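Uncharacterized protein (Bordetella bronchiseptica RB50, PDB 3BE3) is of unknown function; it is a small, mostly beta protein of the DUF1653 family, placed in the SH3 clan. Local coordinates at residues L24-A29 and D33-V38; P10-H15 and H20-G25; S51-R56 and P70-V75. One frame throughout, in Å; residues are numbered along the deposited sequence.

The three contacts share a single antiparallel sheet with the strand order 50-54, 35-41, 20-29, 11-15, 67-76 and 61-64. Contact 2 pairs 11-15 with the first half of 20-29, and contact 1 begins where it ends, sharing Leu24 and Gly25 and pairing the second half with 35-41; their centres are about 13 Å apart. Contact 3 comes last along the chain and joins strands 50-54 and 67-76, not neighbours in the sheet. Its centre lies about 11 Å from that of contact 1 and about 8 Å from that of contact 2. The curled sheet lets contacts 2 and 3 meet at one bound sulfate, probably from the crystallisation liquor, which may mark a place suited to a small anion.

Contact 1. Residues L24-A29 and D33-V38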
# COMPACT_ATOMS: atom_id res chain seq x y z
N LEU B 24 2.03 7.58 -2.14
CA LEU B 24 1.19 8.06 -1.05
C LEU B 24 1.89 8.01 0.30
O LEU B 24 1.54 8.76 1.22
CB LEU B 24 -0.10 7.24 -0.98
CG LEU B 24 -1.10 7.39 -2.13
CD1 LEU B 24 -2.20 6.35 -1.97
CD2 LEU B 24 -1.66 8.81 -2.16
N GLY B 25 2.85 7.12 0.44
CA GLY B 25 3.58 7.00 1.69
C GLY B 25 4.20 5.63 1.87
O GLY B 25 4.14 4.78 0.98
N LEU B 26 4.81 5.41 3.04
CA LEU B 26 5.43 4.13 3.34
C LEU B 26 4.42 3.26 4.08
O LEU B 26 3.52 3.76 4.75
CB LEU B 26 6.67 4.33 4.23
CG LEU B 26 7.85 5.10 3.65
CD1 LEU B 26 8.93 5.24 4.72
CD2 LEU B 26 8.40 4.35 2.43
N ALA B 27 4.59 1.95 3.95
CA ALA B 27 3.71 1.01 4.62
C ALA B 27 4.48 -0.25 5.00
O ALA B 27 5.51 -0.57 4.43
CB ALA B 27 2.53 0.65 3.72
N ARG B 28 3.95 -0.96 6.00
CA ARG B 28 4.55 -2.20 6.47
C ARG B 28 3.72 -3.36 5.94
O ARG B 28 2.53 -3.46 6.23
CB ARG B 28 4.55 -2.22 8.01
CG ARG B 28 5.17 -3.46 8.65
CD ARG B 28 6.69 -3.36 8.72
NE ARG B 28 7.12 -2.24 9.54
CZ ARG B 28 8.39 -1.97 9.83
NH1 ARG B 28 9.36 -2.75 9.38
NH2 ARG B 28 8.69 -0.91 10.58
N ALA B 29 4.33 -4.23 5.14
CA ALA B 29 3.62 -5.39 4.62
C ALA B 29 3.40 -6.29 5.85
O ALA B 29 4.37 -6.69 6.50
CB ALA B 29 4.46 -6.11 3.58
N ASP B 33 6.62 -8.02 7.22
CA ASP B 33 7.15 -6.92 8.02
C ASP B 33 8.17 -6.12 7.24
O ASP B 33 9.04 -5.46 7.81
CB ASP B 33 7.76 -7.43 9.33
CG ASP B 33 6.71 -7.97 10.29
OD1 ASP B 33 6.21 -9.09 10.06
OD2 ASP B 33 6.37 -7.25 11.26
N GLU B 34 8.08 -6.18 5.91
CA GLU B 34 9.00 -5.42 5.09
C GLU B 34 8.39 -4.05 4.82
O GLU B 34 7.17 -3.88 4.84
CB GLU B 34 9.31 -6.16 3.78
CG GLU B 34 10.16 -7.42 3.99
CD GLU B 34 11.06 -7.76 2.81
OE1 GLU B 34 10.54 -8.00 1.70
OE2 GLU B 34 12.30 -7.78 2.99
N VAL B 35 9.26 -3.07 4.61
CA VAL B 35 8.86 -1.70 4.36
C VAL B 35 8.63 -1.51 2.86
O VAL B 35 9.51 -1.79 2.05
CB VAL B 35 9.97 -0.76 4.87
CG1 VAL B 35 9.65 0.67 4.53
CG2 VAL B 35 10.09 -0.89 6.38
N VAL B 36 7.43 -1.06 2.49
CA VAL B 36 7.10 -0.88 1.08
C VAL B 36 6.56 0.51 0.73
O VAL B 36 6.08 1.24 1.61
CB VAL B 36 6.02 -1.91 0.64
CG1 VAL B 36 6.49 -3.33 0.92
CG2 VAL B 36 4.71 -1.63 1.38
N VAL B 37 6.66 0.89 -0.54
CA VAL B 37 6.14 2.17 -1.01
C VAL B 37 4.76 1.88 -1.63
O VAL B 37 4.61 0.94 -2.40
CB VAL B 37 7.04 2.81 -2.11
CG1 VAL B 37 6.39 4.09 -2.68
CG2 VAL B 37 8.42 3.12 -1.54
N VAL B 38 3.77 2.69 -1.26
CA VAL B 38 2.41 2.57 -1.78
C VAL B 38 2.30 3.68 -2.83
O VAL B 38 2.49 4.85 -2.50
CB VAL B 38 1.35 2.81 -0.68
CG1 VAL B 38 -0.05 2.76 -1.27
CG2 VAL B 38 1.50 1.75 0.40
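The guanidinium of Arg28 has CG2 of Val35 over one face, offset toward the rim and 3.6 Å from NH1, while at its edge, in the guanidinium plane, lies the carbonyl O of Asp33. Arg28 NH1 donates to Asp33 O at 3.1 Å in a nearly straight bond (167°), although the donor sits above the carbonyl plane. With CG anti to the backbone N, the chain folds back through bends at chi2 (82°) and chi3 (62°), bringing CD within 3.3 Å of Asp33 O and laying the head group across Val35. Asp33 OD2 lies 5.3 Å from Arg28 NE, too far for a salt bridge, though its charge may still favour the cation.

Away from the turn, the strands pair as an antiparallel hairpin. Ala27 and Val36 are a hydrogen-bonded pair, joined by Ala27 N to Val36 O at 2.9 Å and by Val36 N to Ala27 O at 2.8 Å. On their face, Ala27 CB rests against CG2 of Val38 at 3.6 Å and CG2 of Val36. On the other, CD2 of Leu26 meets CG2 of Val37 at 4.2 Å. Near the turn, Ala29 N binds Glu34 O and Asp33 N binds Ala29 O.

Leu26, Val35 and Val37 pack against Leu55 of helix 55-58, and strand 50-54 flanks 35-41. Beyond Arg28 and Ala29 the sheet continues, in parallel pairing, into a strand of the second subunit.

Contact 2. Residues P10-H15 and H20-G25; sequences PGVYRH and HYLALG. With SO4 (sulfate ion), chain D.
His20 and Arg14 lie side by side and point the same way, an aliphatic chain laid on an imidazole. Arg14 can be followed outward: CB touches His20 CE1 at 3.5 Å, CG stands over the ring face at 4.0 Å from the His20 centroid, a CH-pi contact 28° off the normal, and CD passes the CE1 and NE2 side of the ring. From there a bend at chi3 (61°) leads the guanidinium away from the imidazole, its plane almost perpendicular to the ring. His20 ND1 is buried here and has no polar partner in the model. Farther along the same face, Val12 CG2 meets Leu22 CD1.

The two strands form an antiparallel beta hairpin within a curled antiparallel sheet, consistent with the family's place in the SH3 clan. Tyr13 and Tyr21 are a hydrogen-bonded pair, with Tyr13 N to Tyr21 O and Tyr21 N to Tyr13 O both at 2.8 Å, and Ala23 N binds Gly11 O at the same length; the return bond from Gly11 N to Ala23 O is weak.

On the face of the two tyrosines, the Tyr13 ring reaches back to Ala23 CB, 4.0 Å from Tyr13 CD1, while Trp58 and Tyr74 meet it edge-to-face. His15 CB abuts the edge of the Tyr21 ring, 3.6 Å from Tyr21 CE1; the Tyr21 hydroxyl is hydrogen-bonded to that of Tyr43. The His15 side chain swings out opposite its own amide nitrogen, which carries the ring to a sulfate, and His15 NE2 donates to sulfate O1 at 2.8 Å in an almost straight bond (176°).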
# COMPACT_ATOMS: atom_id res chain seq x y z
N PRO B 10 7.16 11.30 0.18
CA PRO B 10 6.03 10.88 -0.65
C PRO B 10 5.73 12.01 -1.63
O PRO B 10 6.01 13.17 -1.34
CB PRO B 10 4.90 10.67 0.35
CG PRO B 10 5.61 10.34 1.61
CD PRO B 10 6.77 11.33 1.60
N GLY B 11 5.16 11.66 -2.77
CA GLY B 11 4.85 12.66 -3.78
C GLY B 11 4.93 12.06 -5.16
O GLY B 11 4.86 10.84 -5.32
N VAL B 12 5.09 12.90 -6.17
CA VAL B 12 5.16 12.43 -7.55
C VAL B 12 6.58 12.05 -7.95
O VAL B 12 7.54 12.78 -7.71
CB VAL B 12 4.60 13.51 -8.52
CG1 VAL B 12 4.70 13.03 -9.97
CG2 VAL B 12 3.13 13.79 -8.17
N TYR B 13 6.69 10.87 -8.55
CA TYR B 13 7.97 10.34 -9.00
C TYR B 13 7.93 9.97 -10.47
O TYR B 13 6.90 9.51 -10.98
CB TYR B 13 8.34 9.08 -8.21
CG TYR B 13 8.88 9.33 -6.82
CD1 TYR B 13 8.04 9.66 -5.77
CD2 TYR B 13 10.24 9.24 -6.56
CE1 TYR B 13 8.55 9.89 -4.48
CE2 TYR B 13 10.75 9.46 -5.29
CZ TYR B 13 9.91 9.78 -4.25
OH TYR B 13 10.43 9.99 -3.00
N ARG B 14 9.05 10.16 -11.15
CA ARG B 14 9.15 9.78 -12.56
C ARG B 14 10.01 8.51 -12.57
O ARG B 14 11.17 8.55 -12.16
CB ARG B 14 9.82 10.87 -13.39
CG ARG B 14 9.92 10.53 -14.88
CD ARG B 14 10.76 11.56 -15.63
NE ARG B 14 12.13 11.63 -15.14
CZ ARG B 14 12.71 12.73 -14.69
NH1 ARG B 14 12.05 13.88 -14.67
NH2 ARG B 14 13.96 12.69 -14.26
N HIS B 15 9.42 7.40 -13.01
CA HIS B 15 10.11 6.12 -13.11
C HIS B 15 11.12 6.30 -14.25
O HIS B 15 10.87 7.07 -15.18
CB HIS B 15 9.09 5.01 -13.42
CG HIS B 15 9.69 3.65 -13.59
ND1 HIS B 15 9.88 3.07 -14.83
CD2 HIS B 15 10.13 2.74 -12.68
CE1 HIS B 15 10.41 1.87 -14.68
NE2 HIS B 15 10.57 1.65 -13.38
N HIS B 20 4.96 8.55 -14.81
CA HIS B 20 4.87 9.16 -13.48
C HIS B 20 3.96 8.40 -12.54
O HIS B 20 2.98 7.77 -12.96
CB HIS B 20 4.41 10.62 -13.61
CG HIS B 20 5.39 11.50 -14.31
ND1 HIS B 20 6.34 12.25 -13.64
CD2 HIS B 20 5.63 11.69 -15.63
CE1 HIS B 20 7.12 12.86 -14.52
NE2 HIS B 20 6.71 12.53 -15.74
N TYR B 21 4.28 8.46 -11.25
CA TYR B 21 3.51 7.78 -10.22
C TYR B 21 3.35 8.66 -8.99
O TYR B 21 4.17 9.57 -8.76
CB TYR B 21 4.21 6.47 -9.80
CG TYR B 21 4.37 5.44 -10.90
CD1 TYR B 21 5.44 5.48 -11.79
CD2 TYR B 21 3.45 4.40 -11.05
CE1 TYR B 21 5.58 4.53 -12.81
CE2 TYR B 21 3.59 3.44 -12.07
CZ TYR B 21 4.65 3.51 -12.94
OH TYR B 21 4.79 2.55 -13.92
N LEU B 22 2.30 8.41 -8.21
CA LEU B 22 2.06 9.16 -6.98
C LEU B 22 2.32 8.25 -5.80
O LEU B 22 1.56 7.31 -5.56
CB LEU B 22 0.61 9.66 -6.91
CG LEU B 22 0.16 10.29 -5.58
CD1 LEU B 22 0.97 11.53 -5.26
CD2 LEU B 22 -1.33 10.62 -5.64
N ALA B 23 3.41 8.51 -5.07
CA ALA B 23 3.72 7.72 -3.89
C ALA B 23 2.93 8.36 -2.75
O ALA B 23 3.12 9.53 -2.44
CB ALA B 23 5.23 7.76 -3.60
N LEU B 24 2.03 7.58 -2.14
CA LEU B 24 1.19 8.06 -1.05
C LEU B 24 1.89 8.01 0.30
O LEU B 24 1.54 8.76 1.22
CB LEU B 24 -0.10 7.24 -0.98
CG LEU B 24 -1.10 7.39 -2.13
CD1 LEU B 24 -2.20 6.35 -1.97
CD2 LEU B 24 -1.66 8.81 -2.16
N GLY B 25 2.85 7.12 0.44
CA GLY B 25 3.58 7.00 1.69
C GLY B 25 4.20 5.63 1.87
O GLY B 25 4.14 4.78 0.98
S SO4 D . 11.53 -1.85 -13.20
O1 SO4 D . 11.55 -0.75 -12.21
O2 SO4 D . 12.91 -2.16 -13.59
O3 SO4 D . 10.91 -3.04 -12.60
O4 SO4 D . 10.76 -1.42 -14.38

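Contact 3. Residues S51-R56 and P70-V75. With SO4 (sulfate ion), chain D.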
# COMPACT_ATOMS: atom_id res chain seq x y z
N SER B 51 -0.14 0.14 -6.54
CA SER B 51 0.88 -0.90 -6.46
C SER B 51 1.70 -0.70 -5.20
O SER B 51 1.65 0.37 -4.58
CB SER B 51 1.81 -0.82 -7.67
OG SER B 51 1.11 -0.93 -8.89
N THR B 52 2.46 -1.72 -4.81
CA THR B 52 3.34 -1.60 -3.65
C THR B 52 4.68 -2.19 -4.07
O THR B 52 4.74 -3.15 -4.84
CB THR B 52 2.83 -2.38 -2.40
OG1 THR B 52 2.98 -3.79 -2.62
CG2 THR B 52 1.37 -2.05 -2.12
N ARG B 53 5.77 -1.59 -3.58
CA ARG B 53 7.10 -2.07 -3.92
C ARG B 53 8.06 -1.81 -2.77
O ARG B 53 8.01 -0.74 -2.15
CB ARG B 53 7.60 -1.36 -5.18
CG ARG B 53 8.84 -1.99 -5.78
CD ARG B 53 9.06 -1.52 -7.21
NE ARG B 53 10.07 -2.31 -7.90
CZ ARG B 53 10.37 -2.20 -9.19
NH1 ARG B 53 9.72 -1.32 -9.94
NH2 ARG B 53 11.31 -2.96 -9.72
N LEU B 54 8.93 -2.77 -2.50
CA LEU B 54 9.90 -2.63 -1.41
C LEU B 54 10.64 -1.30 -1.53
O LEU B 54 11.06 -0.90 -2.61
CB LEU B 54 10.91 -3.79 -1.45
CG LEU B 54 10.34 -5.19 -1.19
CD1 LEU B 54 11.38 -6.25 -1.51
CD2 LEU B 54 9.89 -5.30 0.27
N LEU B 55 10.78 -0.62 -0.40
CA LEU B 55 11.47 0.66 -0.38
C LEU B 55 12.91 0.54 -0.89
O LEU B 55 13.39 1.39 -1.66
CB LEU B 55 11.47 1.22 1.04
CG LEU B 55 12.20 2.54 1.29
CD1 LEU B 55 11.52 3.66 0.53
CD2 LEU B 55 12.19 2.86 2.75
N ARG B 56 13.60 -0.51 -0.46
CA ARG B 56 14.99 -0.69 -0.88
C ARG B 56 15.15 -0.95 -2.38
O ARG B 56 16.19 -0.64 -2.94
CB ARG B 56 15.65 -1.80 -0.05
CG ARG B 56 15.03 -3.17 -0.19
CD ARG B 56 15.82 -4.17 0.66
NE ARG B 56 15.45 -5.55 0.38
CZ ARG B 56 14.48 -6.22 1.01
NH1 ARG B 56 13.78 -5.64 1.98
NH2 ARG B 56 14.23 -7.48 0.66
N PRO B 70 18.26 7.21 -10.85
CA PRO B 70 17.32 6.63 -9.89
C PRO B 70 16.26 5.79 -10.58
O PRO B 70 15.85 6.11 -11.69
CB PRO B 70 16.70 7.86 -9.23
CG PRO B 70 17.73 8.93 -9.39
CD PRO B 70 18.22 8.68 -10.80
N ARG B 71 15.83 4.71 -9.94
CA ARG B 71 14.77 3.88 -10.50
C ARG B 71 13.53 4.78 -10.53
O ARG B 71 12.78 4.79 -11.49
CB ARG B 71 14.51 2.65 -9.63
CG ARG B 71 13.48 1.69 -10.23
CD ARG B 71 13.10 0.57 -9.27
NE ARG B 71 14.20 -0.34 -8.95
CZ ARG B 71 14.76 -1.19 -9.81
NH1 ARG B 71 14.32 -1.27 -11.06
NH2 ARG B 71 15.74 -1.98 -9.40
N PHE B 72 13.36 5.54 -9.45
CA PHE B 72 12.25 6.48 -9.30
C PHE B 72 12.80 7.85 -8.87
O PHE B 72 13.40 7.96 -7.80
CB PHE B 72 11.26 5.99 -8.23
CG PHE B 72 10.40 4.83 -8.67
CD1 PHE B 72 10.79 3.51 -8.42
CD2 PHE B 72 9.19 5.04 -9.32
CE1 PHE B 72 9.99 2.44 -8.81
CE2 PHE B 72 8.38 3.98 -9.71
CZ PHE B 72 8.78 2.67 -9.45
N ALA B 73 12.60 8.87 -9.69
CA ALA B 73 13.08 10.23 -9.38
C ALA B 73 11.98 11.16 -8.89
O ALA B 73 11.01 11.42 -9.59
CB ALA B 73 13.75 10.84 -10.61
N TYR B 74 12.15 11.68 -7.67
CA TYR B 74 11.18 12.60 -7.07
C TYR B 74 11.13 13.92 -7.83
O TYR B 74 12.17 14.52 -8.09
CB TYR B 74 11.56 12.86 -5.60
CG TYR B 74 10.64 13.81 -4.83
CD1 TYR B 74 9.35 13.42 -4.47
CD2 TYR B 74 11.06 15.08 -4.47
CE1 TYR B 74 8.51 14.28 -3.75
CE2 TYR B 74 10.22 15.95 -3.76
CZ TYR B 74 8.94 15.55 -3.41
OH TYR B 74 8.11 16.42 -2.71
N VAL B 75 9.93 14.38 -8.18
CA VAL B 75 9.82 15.66 -8.89
C VAL B 75 8.82 16.62 -8.26
O VAL B 75 8.40 17.59 -8.89
CB VAL B 75 9.43 15.47 -10.37
CG1 VAL B 75 10.38 14.49 -11.05
CG2 VAL B 75 7.98 15.00 -10.48
S SO4 D . 11.53 -1.85 -13.20
O1 SO4 D . 11.55 -0.75 -12.21
O2 SO4 D . 12.91 -2.16 -13.59
O3 SO4 D . 10.91 -3.04 -12.60
O4 SO4 D . 10.76 -1.42 -14.38
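Oxygen O1 of a bound sulfate is gripped from both segments: Arg53 NH1 and Arg71 NH1 each donate to sulfate O1 at 3.0 Å, Arg53 NH2 adds a weak bond, and His15 NE2 a further one. The sulfate lies at the edge of the Arg53 guanidinium, near its plane, and Arg53 NH2 also reaches sulfate O3 at 2.9 Å. The guanidinium groups stack, centres 4.5 Å apart and planes at 28°, with CD of Arg71 over one face of the Arg53 head group. The shared anion probably offsets their like charges.

The Arg53 chain is extended from CG to NE, whereas Arg71 bends at chi3. Phe72 turns its ring edge to Arg53, with Phe72 CE1 3.9 Å from Arg53 NH1. Arg71 is positioned by a salt bridge from NH2 to Glu60 and a hydrogen bond from NE to the carbonyl O of Ile57. The Tyr16 hydroxyl also bonds the sulfate, which probably came from the crystallisation liquor.

The pocket bridges strands 50-54 and 67-76: Arg53 is backbone-bonded to Val37 of strand 35-41, and Phe72 stacks with Trp58 of helix 55-58. Ser51 and Thr52 pair in parallel with a strand of the second subunit, extending the sheet.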